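Local atomic coordinates of omega-class glutathione S-transferase (Bombyx mori, PDB entry 3WD6), a protein that binds glutathione and, as an omega-class member of the GST superfamily, probably acts as a glutathione transferase and glutathione-dependent dehydroascorbate reductase. Residues Tyr40-Ile45 against Phe186-Ala191; Met181-Phe186 against Asp213-Asp218; Thr70-Phe75 against Ala84-Ile89. All coordinates share one frame; numbering follows the deposited sequence.

Overall arrangement
One contact joins the two domains; the other two lie one in each. Interaction 1 joins helix 39-51 of the thioredoxin-like N-terminal domain to helix 177-189 of the helical C-terminal domain. Interaction 2, its centre about 8 Å away, ties the same helix to helix 206-216, sharing Phe186. The segments of these two alternate along the chain, and Gln42 and Arg43 touch residues 181-186. Interaction 3, in the N-terminal domain, is nested in the loop closed by interaction 1, their centres about 23 Å apart. It closes before interaction 2 opens; their centres are about 29 Å apart, on opposite sides of the chain's centre. Tyr40, on segment 40-45, lines the glutathione pocket, so the domain interface runs beside the ligand site.

Interaction 1 of 3, residues Tyr40-Ile45 against Phe186-Ala191; sequences YAQRTI and FERLRA. With GSH (glutathione), chain J.
Gln42 reaches across from helix 39-51 and spends both ends of its amide on neighbouring residues of helix 177-189. With CG anti to the backbone N (chi1 -172°) and the chain extended beyond it, the amide is carried straight to the other helix. Its NE2 donates to Glu187 OE2 at 2.7 Å; the acceptor lies close to the amide plane, but the carboxylate is met from above its own plane, the two planes standing 83° apart. OE1 accepts from Arg188 NH1, also at 2.7 Å, with the donor in the carbonyl plane; the amide and guanidinium planes are 52° apart, and OE1 sits at the guanidinium edge, tilted from its plane. Glutamine suits this buried place because one flat group donates to an anion and accepts from a cation, which fixes its rotation. A leucine here would probably leave Glu187 OE2 and Arg188 NH1 each short of a partner across the interface. Second partners steady both charges: Trp183 NE1 binds Glu187 OE2, and Tyr37 O takes Arg188 NH2. On helix 39-51, two residues before Gln42, the Tyr40 ring has glutathione CB1 4.0 Å above one face. This is the domain interface of the GST fold, beside the glutathione site.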
loop_
_atom_site.group_PDB
_atom_site.type_symbol
_atom_site.label_atom_id
_atom_site.label_comp_id
_atom_site.label_asym_id
_atom_site.label_seq_id
_atom_site.Cartn_x
_atom_site.Cartn_y
_atom_site.Cartn_z
ATOM N N TYR A 40 -1.848 0.542 -3.411
ATOM C CA TYR A 40 -2.312 -0.833 -3.604
ATOM C C TYR A 40 -1.141 -1.738 -3.937
ATOM O O TYR A 40 -0.990 -2.826 -3.358
ATOM C CB TYR A 40 -3.418 -0.918 -4.663
ATOM C CG TYR A 40 -4.692 -0.278 -4.184
ATOM C CD1 TYR A 40 -5.534 -0.941 -3.287
ATOM C CD2 TYR A 40 -5.032 1.015 -4.578
ATOM C CE1 TYR A 40 -6.693 -0.345 -2.820
ATOM C CE2 TYR A 40 -6.197 1.623 -4.116
ATOM C CZ TYR A 40 -7.022 0.936 -3.241
ATOM O OH TYR A 40 -8.165 1.545 -2.773
ATOM N N ALA A 41 -0.299 -1.286 -4.859
ATOM C CA ALA A 41 0.893 -2.044 -5.207
ATOM C C ALA A 41 1.833 -2.156 -3.997
ATOM O O ALA A 41 2.554 -3.153 -3.862
ATOM C CB ALA A 41 1.585 -1.402 -6.387
ATOM N N GLN A 42 1.816 -1.153 -3.114
ATOM C CA GLN A 42 2.673 -1.183 -1.915
ATOM C C GLN A 42 2.393 -2.412 -1.027
ATOM O O GLN A 42 3.310 -2.976 -0.408
ATOM C CB GLN A 42 2.547 0.101 -1.091
ATOM C CG GLN A 42 3.563 0.188 0.043
ATOM C CD GLN A 42 3.452 1.483 0.842
ATOM O OE1 GLN A 42 2.568 2.321 0.573
ATOM N NE2 GLN A 42 4.340 1.651 1.843
ATOM N N ARG A 43 1.127 -2.821 -0.972
ATOM C CA ARG A 43 0.746 -4.043 -0.267
ATOM C C ARG A 43 1.588 -5.224 -0.712
ATOM O O ARG A 43 2.040 -6.026 0.121
ATOM C CB ARG A 43 -0.731 -4.362 -0.512
ATOM C CG ARG A 43 -1.671 -3.468 0.219
ATOM C CD ARG A 43 -3.050 -3.657 -0.308
ATOM N NE ARG A 43 -4.057 -3.181 0.633
ATOM C CZ ARG A 43 -5.360 -3.209 0.396
ATOM N NH1 ARG A 43 -5.811 -3.676 -0.778
ATOM N NH2 ARG A 43 -6.204 -2.780 1.337
ATOM N N THR A 44 1.791 -5.340 -2.024
ATOM C CA THR A 44 2.525 -6.476 -2.567
ATOM C C THR A 44 4.011 -6.376 -2.192
ATOM O O THR A 44 4.618 -7.365 -1.771
ATOM C CB THR A 44 2.320 -6.579 -4.091
ATOM O OG1 THR A 44 0.916 -6.725 -4.380
ATOM C CG2 THR A 44 3.099 -7.765 -4.659
ATOM N N ILE A 45 4.596 -5.183 -2.337
ATOM C CA ILE A 45 5.980 -4.917 -1.885
ATOM C C ILE A 45 6.201 -5.251 -0.399
ATOM O O ILE A 45 7.179 -5.924 -0.036
ATOM C CB ILE A 45 6.346 -3.422 -2.061
ATOM C CG1 ILE A 45 6.033 -2.937 -3.487
ATOM C CG2 ILE A 45 7.787 -3.172 -1.666
ATOM C CD1 ILE A 45 6.817 -3.671 -4.557
ATOM N N PHE A 186 -1.831 4.661 6.179
ATOM C CA PHE A 186 -1.166 5.319 7.292
ATOM C C PHE A 186 0.117 6.049 6.856
ATOM O O PHE A 186 0.422 7.141 7.381
ATOM C CB PHE A 186 -0.899 4.336 8.428
ATOM C CG PHE A 186 -2.153 3.892 9.131
ATOM C CD1 PHE A 186 -3.198 4.801 9.367
ATOM C CD2 PHE A 186 -2.306 2.570 9.536
ATOM C CE1 PHE A 186 -4.376 4.393 10.007
ATOM C CE2 PHE A 186 -3.472 2.154 10.190
ATOM C CZ PHE A 186 -4.508 3.068 10.423
ATOM N N GLU A 187 0.870 5.465 5.916
ATOM C CA GLU A 187 2.085 6.112 5.445
ATOM C C GLU A 187 1.707 7.462 4.854
ATOM O O GLU A 187 2.407 8.466 5.055
ATOM C CB GLU A 187 2.832 5.256 4.398
ATOM C CG GLU A 187 4.183 5.872 3.982
ATOM C CD GLU A 187 5.098 4.938 3.172
ATOM O OE1 GLU A 187 5.801 5.427 2.252
ATOM O OE2 GLU A 187 5.145 3.716 3.461
ATOM N N ARG A 188 0.582 7.480 4.142
ATOM C CA ARG A 188 0.107 8.681 3.451
ATOM C C ARG A 188 -0.533 9.684 4.415
ATOM O O ARG A 188 -0.395 10.896 4.238
ATOM C CB ARG A 188 -0.850 8.301 2.306
ATOM C CG ARG A 188 -0.127 7.918 0.997
ATOM C CD ARG A 188 -0.707 6.679 0.323
ATOM N NE ARG A 188 0.085 6.265 -0.843
ATOM C CZ ARG A 188 1.060 5.356 -0.806
ATOM N NH1 ARG A 188 1.364 4.750 0.332
ATOM N NH2 ARG A 188 1.724 5.041 -1.906
ATOM N N LEU A 189 -1.201 9.181 5.451
ATOM C CA LEU A 189 -1.852 10.047 6.435
ATOM C C LEU A 189 -0.824 11.057 6.970
ATOM O O LEU A 189 -1.149 12.228 7.206
ATOM C CB LEU A 189 -2.467 9.203 7.577
ATOM C CG LEU A 189 -3.255 9.826 8.746
ATOM C CD1 LEU A 189 -4.069 8.766 9.495
ATOM C CD2 LEU A 189 -2.356 10.592 9.728
ATOM N N ARG A 190 0.415 10.588 7.131
ATOM C CA ARG A 190 1.516 11.416 7.611
ATOM C C ARG A 190 1.711 12.704 6.773
ATOM O O ARG A 190 2.021 13.769 7.321
ATOM C CB ARG A 190 2.807 10.588 7.678
ATOM C CG ARG A 190 2.913 9.711 8.925
ATOM C CD ARG A 190 3.829 8.485 8.728
ATOM N NE ARG A 190 5.253 8.779 8.556
ATOM C CZ ARG A 190 5.898 8.739 7.383
ATOM N NH1 ARG A 190 5.242 8.439 6.266
ATOM N NH2 ARG A 190 7.202 8.991 7.320
ATOM N N ALA A 191 1.504 12.614 5.460
ATOM C CA ALA A 191 1.666 13.786 4.593
ATOM C C ALA A 191 0.423 14.664 4.545
ATOM O O ALA A 191 0.485 15.806 4.104
ATOM C CB ALA A 191 2.071 13.377 3.200
HETATM N N1 GSH J . -8.480 -3.326 -6.432
HETATM C CA1 GSH J . -7.143 -3.142 -7.009
HETATM C C1 GSH J . -6.047 -3.743 -6.136
HETATM O O11 GSH J . -4.945 -4.169 -6.641
HETATM O O12 GSH J . -6.255 -3.850 -4.876
HETATM C CB1 GSH J . -6.922 -1.654 -7.246
HETATM C CG1 GSH J . -5.544 -1.190 -7.591
HETATM C CD1 GSH J . -5.457 0.194 -8.186
HETATM O OE1 GSH J . -6.379 0.997 -8.095
HETATM N N2 GSH J . -4.271 0.597 -8.879
HETATM C CA2 GSH J . -4.259 1.945 -9.456
HETATM C C2 GSH J . -4.224 1.800 -10.962
HETATM O O2 GSH J . -3.488 0.954 -11.457
HETATM C CB2 GSH J . -3.042 2.675 -9.009
HETATM S SG2 GSH J . -3.021 3.360 -7.393
HETATM N N3 GSH J . -5.038 2.659 -11.795
HETATM C CA3 GSH J . -4.996 2.519 -13.251
HETATM C C3 GSH J . -5.295 3.738 -14.029
HETATM O O31 GSH J . -4.574 4.762 -13.883
HETATM O O32 GSH J . -6.256 3.741 -14.836
HETATM O O HOH W 1 4.206 3.504 -1.915
#

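Interaction 2 of 3, residues Met181-Phe186 against Asp213-Asp218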
loop_
_atom_site.group_PDB
_atom_site.type_symbol
_atom_site.label_atom_id
_atom_site.label_comp_id
_atom_site.label_asym_id
_atom_site.label_seq_id
_atom_site.Cartn_x
_atom_site.Cartn_y
_atom_site.Cartn_z
ATOM N N MET A 181 -1.513 -4.612 5.159
ATOM C CA MET A 181 -2.499 -4.355 4.098
ATOM C C MET A 181 -3.202 -2.999 4.284
ATOM O O MET A 181 -3.796 -2.458 3.338
ATOM C CB MET A 181 -3.514 -5.502 3.962
ATOM C CG MET A 181 -2.910 -6.822 3.492
ATOM S SD MET A 181 -2.031 -6.693 1.916
ATOM C CE MET A 181 -0.330 -6.491 2.471
ATOM N N ILE A 182 -3.111 -2.438 5.487
ATOM C CA ILE A 182 -3.658 -1.108 5.699
ATOM C C ILE A 182 -2.538 -0.068 5.755
ATOM O O ILE A 182 -2.779 1.139 5.591
ATOM C CB ILE A 182 -4.559 -1.034 6.971
ATOM C CG1 ILE A 182 -3.732 -1.072 8.260
ATOM C CG2 ILE A 182 -5.591 -2.169 6.966
ATOM C CD1 ILE A 182 -4.599 -1.188 9.543
ATOM N N TRP A 183 -1.307 -0.532 5.969
ATOM C CA TRP A 183 -0.193 0.387 6.192
ATOM C C TRP A 183 -0.062 1.548 5.170
ATOM O O TRP A 183 0.222 2.686 5.549
ATOM C CB TRP A 183 1.151 -0.362 6.289
ATOM C CG TRP A 183 2.256 0.638 6.251
ATOM C CD1 TRP A 183 3.129 0.879 5.222
ATOM C CD2 TRP A 183 2.542 1.607 7.257
ATOM N NE1 TRP A 183 3.973 1.924 5.548
ATOM C CE2 TRP A 183 3.624 2.394 6.789
ATOM C CE3 TRP A 183 2.004 1.876 8.520
ATOM C CZ2 TRP A 183 4.173 3.439 7.543
ATOM C CZ3 TRP A 183 2.551 2.916 9.270
ATOM C CH2 TRP A 183 3.625 3.688 8.773
ATOM N N PRO A 184 -0.241 1.263 3.872
ATOM C CA PRO A 184 0.051 2.339 2.907
ATOM C C PRO A 184 -0.742 3.624 3.174
ATOM O O PRO A 184 -0.279 4.751 2.882
ATOM C CB PRO A 184 -0.385 1.731 1.563
ATOM C CG PRO A 184 -0.228 0.237 1.769
ATOM C CD PRO A 184 -0.638 0.001 3.207
ATOM N N TRP A 185 -1.951 3.466 3.702
ATOM C CA TRP A 185 -2.763 4.652 3.940
ATOM C C TRP A 185 -2.280 5.395 5.163
ATOM O O TRP A 185 -2.262 6.624 5.164
ATOM C CB TRP A 185 -4.254 4.338 3.930
ATOM C CG TRP A 185 -4.612 4.016 2.529
ATOM C CD1 TRP A 185 -4.962 4.907 1.544
ATOM C CD2 TRP A 185 -4.539 2.724 1.895
ATOM N NE1 TRP A 185 -5.154 4.239 0.356
ATOM C CE2 TRP A 185 -4.905 2.904 0.538
ATOM C CE3 TRP A 185 -4.227 1.435 2.347
ATOM C CZ2 TRP A 185 -4.960 1.846 -0.371
ATOM C CZ3 TRP A 185 -4.287 0.379 1.443
ATOM C CH2 TRP A 185 -4.652 0.592 0.097
ATOM N N PHE A 186 -1.831 4.661 6.179
ATOM C CA PHE A 186 -1.166 5.319 7.292
ATOM C C PHE A 186 0.117 6.049 6.856
ATOM O O PHE A 186 0.422 7.141 7.381
ATOM C CB PHE A 186 -0.899 4.336 8.428
ATOM C CG PHE A 186 -2.153 3.892 9.131
ATOM C CD1 PHE A 186 -3.198 4.801 9.367
ATOM C CD2 PHE A 186 -2.306 2.570 9.536
ATOM C CE1 PHE A 186 -4.376 4.393 10.007
ATOM C CE2 PHE A 186 -3.472 2.154 10.190
ATOM C CZ PHE A 186 -4.508 3.068 10.423
ATOM N N ASP A 213 4.288 5.081 14.553
ATOM C CA ASP A 213 5.736 5.184 14.815
ATOM C C ASP A 213 6.443 3.840 14.798
ATOM O O ASP A 213 7.545 3.729 14.252
ATOM C CB ASP A 213 6.010 5.851 16.169
ATOM C CG ASP A 213 5.661 7.316 16.173
ATOM O OD1 ASP A 213 5.636 7.937 15.073
ATOM O OD2 ASP A 213 5.407 7.848 17.275
ATOM N N ASN A 214 5.843 2.831 15.438
ATOM C CA ASN A 214 6.451 1.502 15.449
ATOM C C ASN A 214 6.483 0.901 14.041
ATOM O O ASN A 214 7.460 0.276 13.645
ATOM C CB ASN A 214 5.741 0.575 16.440
ATOM C CG ASN A 214 5.963 1.000 17.892
ATOM O OD1 ASN A 214 7.066 1.399 18.266
ATOM N ND2 ASN A 214 4.921 0.914 18.712
ATOM N N MET A 215 5.429 1.118 13.266
ATOM C CA MET A 215 5.400 0.546 11.922
ATOM C C MET A 215 6.555 1.072 11.041
ATOM O O MET A 215 7.206 0.307 10.301
ATOM C CB MET A 215 4.031 0.750 11.273
ATOM C CG MET A 215 2.961 -0.280 11.736
ATOM S SD MET A 215 3.193 -1.983 11.121
ATOM C CE MET A 215 2.793 -1.732 9.371
ATOM N N LEU A 216 6.820 2.369 11.155
ATOM C CA LEU A 216 7.901 3.036 10.434
ATOM C C LEU A 216 9.231 2.344 10.664
ATOM O O LEU A 216 10.129 2.422 9.831
ATOM C CB LEU A 216 8.019 4.487 10.894
ATOM C CG LEU A 216 6.873 5.371 10.405
ATOM C CD1 LEU A 216 6.922 6.740 11.078
ATOM C CD2 LEU A 216 6.913 5.500 8.875
ATOM N N LYS A 217 9.358 1.661 11.797
ATOM C CA LYS A 217 10.623 1.007 12.125
ATOM C C LYS A 217 10.677 -0.451 11.668
ATOM O O LYS A 217 11.721 -1.093 11.778
ATOM C CB LYS A 217 10.913 1.096 13.629
ATOM C CG LYS A 217 11.427 2.440 14.096
ATOM C CD LYS A 217 11.412 2.451 15.627
ATOM C CE LYS A 217 11.300 3.871 16.200
ATOM N NZ LYS A 217 12.647 4.457 16.279
ATOM N N ASP A 218 9.560 -0.984 11.183
ATOM C CA ASP A 218 9.588 -2.345 10.641
ATOM C C ASP A 218 10.357 -2.365 9.312
ATOM O O ASP A 218 10.095 -1.536 8.413
ATOM C CB ASP A 218 8.173 -2.904 10.439
ATOM C CG ASP A 218 8.198 -4.329 9.926
ATOM O OD1 ASP A 218 8.495 -5.256 10.728
ATOM O OD2 ASP A 218 7.975 -4.521 8.706
#
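Helix-to-helix packing inside the all-helical C-terminal domain of the GST fold brings Trp183, on helix 177-189, against Met215 and Leu216 near the end of helix 206-216. The contact is apolar. Trp183 leaves its backbone with CG anti to the N (chi1 169°), which sends the indole toward the second helix, and the six-membered part of the ring does most of the touching. CZ3 comes to 3.3 Å from Met215 CB, meeting it obliquely. The methionine chain then bends at both chi2 and chi3 and runs past the indole in the opposite direction, so that its methyl CE returns to the base of the tryptophan, 3.8 Å from Trp183 CB. An unbranched, flexible thioether is well suited to following a flat ring in this way.

Leu216, one residue on, works at another part of the ring: its CD2 lies at the edge, near the ring plane, 3.7 Å from Trp183 CZ2, and the two side chains cross at about a right angle. Met215 and Leu216 thus take different parts of one large indole, whose breadth lets a single residue meet two neighbours. The polar corner of that indole is not wasted, for Trp183 NE1 donates to Glu187 OE2, one turn further along its own helix. Around the contact, Ile212 also touches Trp183, while Val221 of helix 219-222 packs on both Trp183 and Met215. Just beyond Leu216 the chain turns, and Asp218 takes the N-cap position of that next helix, its OD2 accepting from Ala220 N. An indole laid against a methionine and a leucine thus joins two helices by plain apolar packing within the helical C-terminal domain of the glutathione transferase fold.

Interaction 3 of 3, residues Thr70-Phe75 against Ala84-Ile89; sequences TTKSAF and AEDVTI
Lys72 NZ and Asp86 OD1 form a salt bridge at 3.1 Å, and the lysine has a second acidic partner in Glu82 OE1. Its ammonium group therefore has two carboxylate partners, which would probably favour the charged form. The lysine chain bends at chi2 (-58°) and is extended from there, which brings NZ to the turn that precedes strand 87-90, although the bond to CB points neither toward that segment nor away from it. Asp86 belongs to a type II beta turn running from Ala84 to Val87, closed by Val87 N donating to Ala84 O. Its own backbone N donates to Glu82 OE1, so the same glutamate grips both the turn and the lysine.

The second polar link joins a side chain to the backbone. Thr88 OG1 donates to Lys72 O at 2.7 Å, approaching 30° out of the carbonyl plane. Chi1 of Thr88 (63°) sets the hydroxyl between its backbone N and carbonyl carbon, within reach of the Lys72 carbonyl. Threonine suits the place because its other branch is apolar: CG2 lies 4.1 Å from Lys72 CD, the side chains crossing at about a right angle, so the lysine's methylene chain is used for packing while its ammonium group is used for charge.

Further out, Ser73 OG donates to Lys77 O, in the loop that leads toward strand 80-82, and Leu23 touches Lys72. Strands 80-82 and 87-90, consecutive and antiparallel, form a beta hairpin at the edge of the sheet of the thioredoxin-like domain, with backbone bonds joining Ile89 to Ile81. Helix 69-72 leans on the outermost strand of this hairpin through Lys72, while Ile89 packs against Val94 and Thr95 of helix 92-102.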
loop_
_atom_site.group_PDB
_atom_site.type_symbol
_atom_site.label_atom_id
_atom_site.label_comp_id
_atom_site.label_asym_id
_atom_site.label_seq_id
_atom_site.Cartn_x
_atom_site.Cartn_y
_atom_site.Cartn_z
ATOM N N THR A 70 -1.981 -4.963 -20.233
ATOM C CA THR A 70 -3.176 -5.801 -20.064
ATOM C C THR A 70 -2.864 -7.271 -20.307
ATOM O O THR A 70 -3.635 -8.162 -19.934
ATOM C CB THR A 70 -4.332 -5.366 -20.999
ATOM O OG1 THR A 70 -3.801 -5.005 -22.280
ATOM C CG2 THR A 70 -5.085 -4.179 -20.417
ATOM N N THR A 71 -1.732 -7.512 -20.957
ATOM C CA THR A 71 -1.191 -8.853 -21.142
ATOM C C THR A 71 -0.769 -9.471 -19.811
ATOM O O THR A 71 -0.846 -10.692 -19.621
ATOM C CB THR A 71 0.017 -8.766 -22.088
ATOM O OG1 THR A 71 -0.438 -8.938 -23.439
ATOM C CG2 THR A 71 1.058 -9.811 -21.758
ATOM N N LYS A 72 -0.341 -8.607 -18.891
ATOM C CA LYS A 72 0.126 -9.009 -17.571
ATOM C C LYS A 72 -0.925 -8.736 -16.497
ATOM O O LYS A 72 -1.012 -9.464 -15.496
ATOM C CB LYS A 72 1.407 -8.242 -17.223
ATOM C CG LYS A 72 2.484 -8.349 -18.277
ATOM C CD LYS A 72 2.861 -9.816 -18.532
ATOM C CE LYS A 72 4.070 -9.901 -19.444
ATOM N NZ LYS A 72 4.304 -11.304 -19.822
ATOM N N SER A 73 -1.710 -7.682 -16.702
ATOM C CA SER A 73 -2.700 -7.248 -15.712
ATOM C C SER A 73 -4.021 -6.849 -16.400
ATOM O O SER A 73 -4.190 -5.716 -16.865
ATOM C CB SER A 73 -2.133 -6.083 -14.879
ATOM O OG SER A 73 -2.903 -5.848 -13.710
ATOM N N ALA A 74 -4.956 -7.789 -16.451
ATOM C CA ALA A 74 -6.151 -7.642 -17.275
ATOM C C ALA A 74 -6.925 -6.327 -17.088
ATOM O O ALA A 74 -7.477 -5.793 -18.058
ATOM C CB ALA A 74 -7.079 -8.855 -17.101
ATOM N N PHE A 75 -6.987 -5.805 -15.866
ATOM C CA PHE A 75 -7.758 -4.578 -15.640
ATOM C C PHE A 75 -6.941 -3.312 -15.861
ATOM O O PHE A 75 -7.367 -2.217 -15.468
ATOM C CB PHE A 75 -8.355 -4.554 -14.235
ATOM C CG PHE A 75 -9.084 -5.812 -13.863
ATOM C CD1 PHE A 75 -9.671 -6.609 -14.848
ATOM C CD2 PHE A 75 -9.180 -6.208 -12.522
ATOM C CE1 PHE A 75 -10.342 -7.776 -14.507
ATOM C CE2 PHE A 75 -9.848 -7.375 -12.172
ATOM C CZ PHE A 75 -10.428 -8.162 -13.166
ATOM N N ALA A 84 5.791 -16.791 -13.287
ATOM C CA ALA A 84 6.402 -17.608 -14.331
ATOM C C ALA A 84 6.072 -16.920 -15.651
ATOM O O ALA A 84 5.193 -16.035 -15.679
ATOM C CB ALA A 84 5.826 -19.012 -14.301
ATOM N N GLU A 85 6.740 -17.297 -16.744
ATOM C CA GLU A 85 6.521 -16.553 -17.987
ATOM C C GLU A 85 5.040 -16.574 -18.410
ATOM O O GLU A 85 4.433 -17.638 -18.547
ATOM C CB GLU A 85 7.413 -17.033 -19.131
ATOM C CG GLU A 85 7.485 -15.991 -20.267
ATOM C CD GLU A 85 8.381 -16.397 -21.434
ATOM O OE1 GLU A 85 8.817 -17.575 -21.508
ATOM O OE2 GLU A 85 8.643 -15.522 -22.291
ATOM N N ASP A 86 4.467 -15.390 -18.596
ATOM C CA ASP A 86 3.077 -15.254 -19.007
ATOM C C ASP A 86 2.097 -15.875 -18.011
ATOM O O ASP A 86 0.982 -16.271 -18.392
ATOM C CB ASP A 86 2.852 -15.846 -20.407
ATOM C CG ASP A 86 3.740 -15.202 -21.470
ATOM O OD1 ASP A 86 4.091 -14.008 -21.314
ATOM O OD2 ASP A 86 4.096 -15.893 -22.459
ATOM N N VAL A 87 2.500 -15.958 -16.742
ATOM C CA VAL A 87 1.582 -16.388 -15.683
ATOM C C VAL A 87 1.558 -15.331 -14.569
ATOM O O VAL A 87 2.544 -15.154 -13.816
ATOM C CB VAL A 87 1.940 -17.795 -15.139
ATOM C CG1 VAL A 87 0.993 -18.198 -14.006
ATOM C CG2 VAL A 87 1.907 -18.830 -16.277
ATOM N N THR A 88 0.435 -14.616 -14.484
ATOM C CA THR A 88 0.365 -13.461 -13.615
ATOM C C THR A 88 -0.860 -13.459 -12.730
ATOM O O THR A 88 -1.907 -14.032 -13.082
ATOM C CB THR A 88 0.342 -12.161 -14.415
ATOM O OG1 THR A 88 -0.847 -12.138 -15.218
ATOM C CG2 THR A 88 1.608 -12.036 -15.284
ATOM N N ILE A 89 -0.719 -12.785 -11.590
ATOM C CA ILE A 89 -1.820 -12.558 -10.662
ATOM C C ILE A 89 -1.935 -11.049 -10.458
ATOM O O ILE A 89 -0.915 -10.344 -10.396
ATOM C CB ILE A 89 -1.512 -13.201 -9.293
ATOM C CG1 ILE A 89 -1.293 -14.699 -9.450
ATOM C CG2 ILE A 89 -2.646 -12.944 -8.312
ATOM C CD1 ILE A 89 -2.568 -15.432 -9.695
#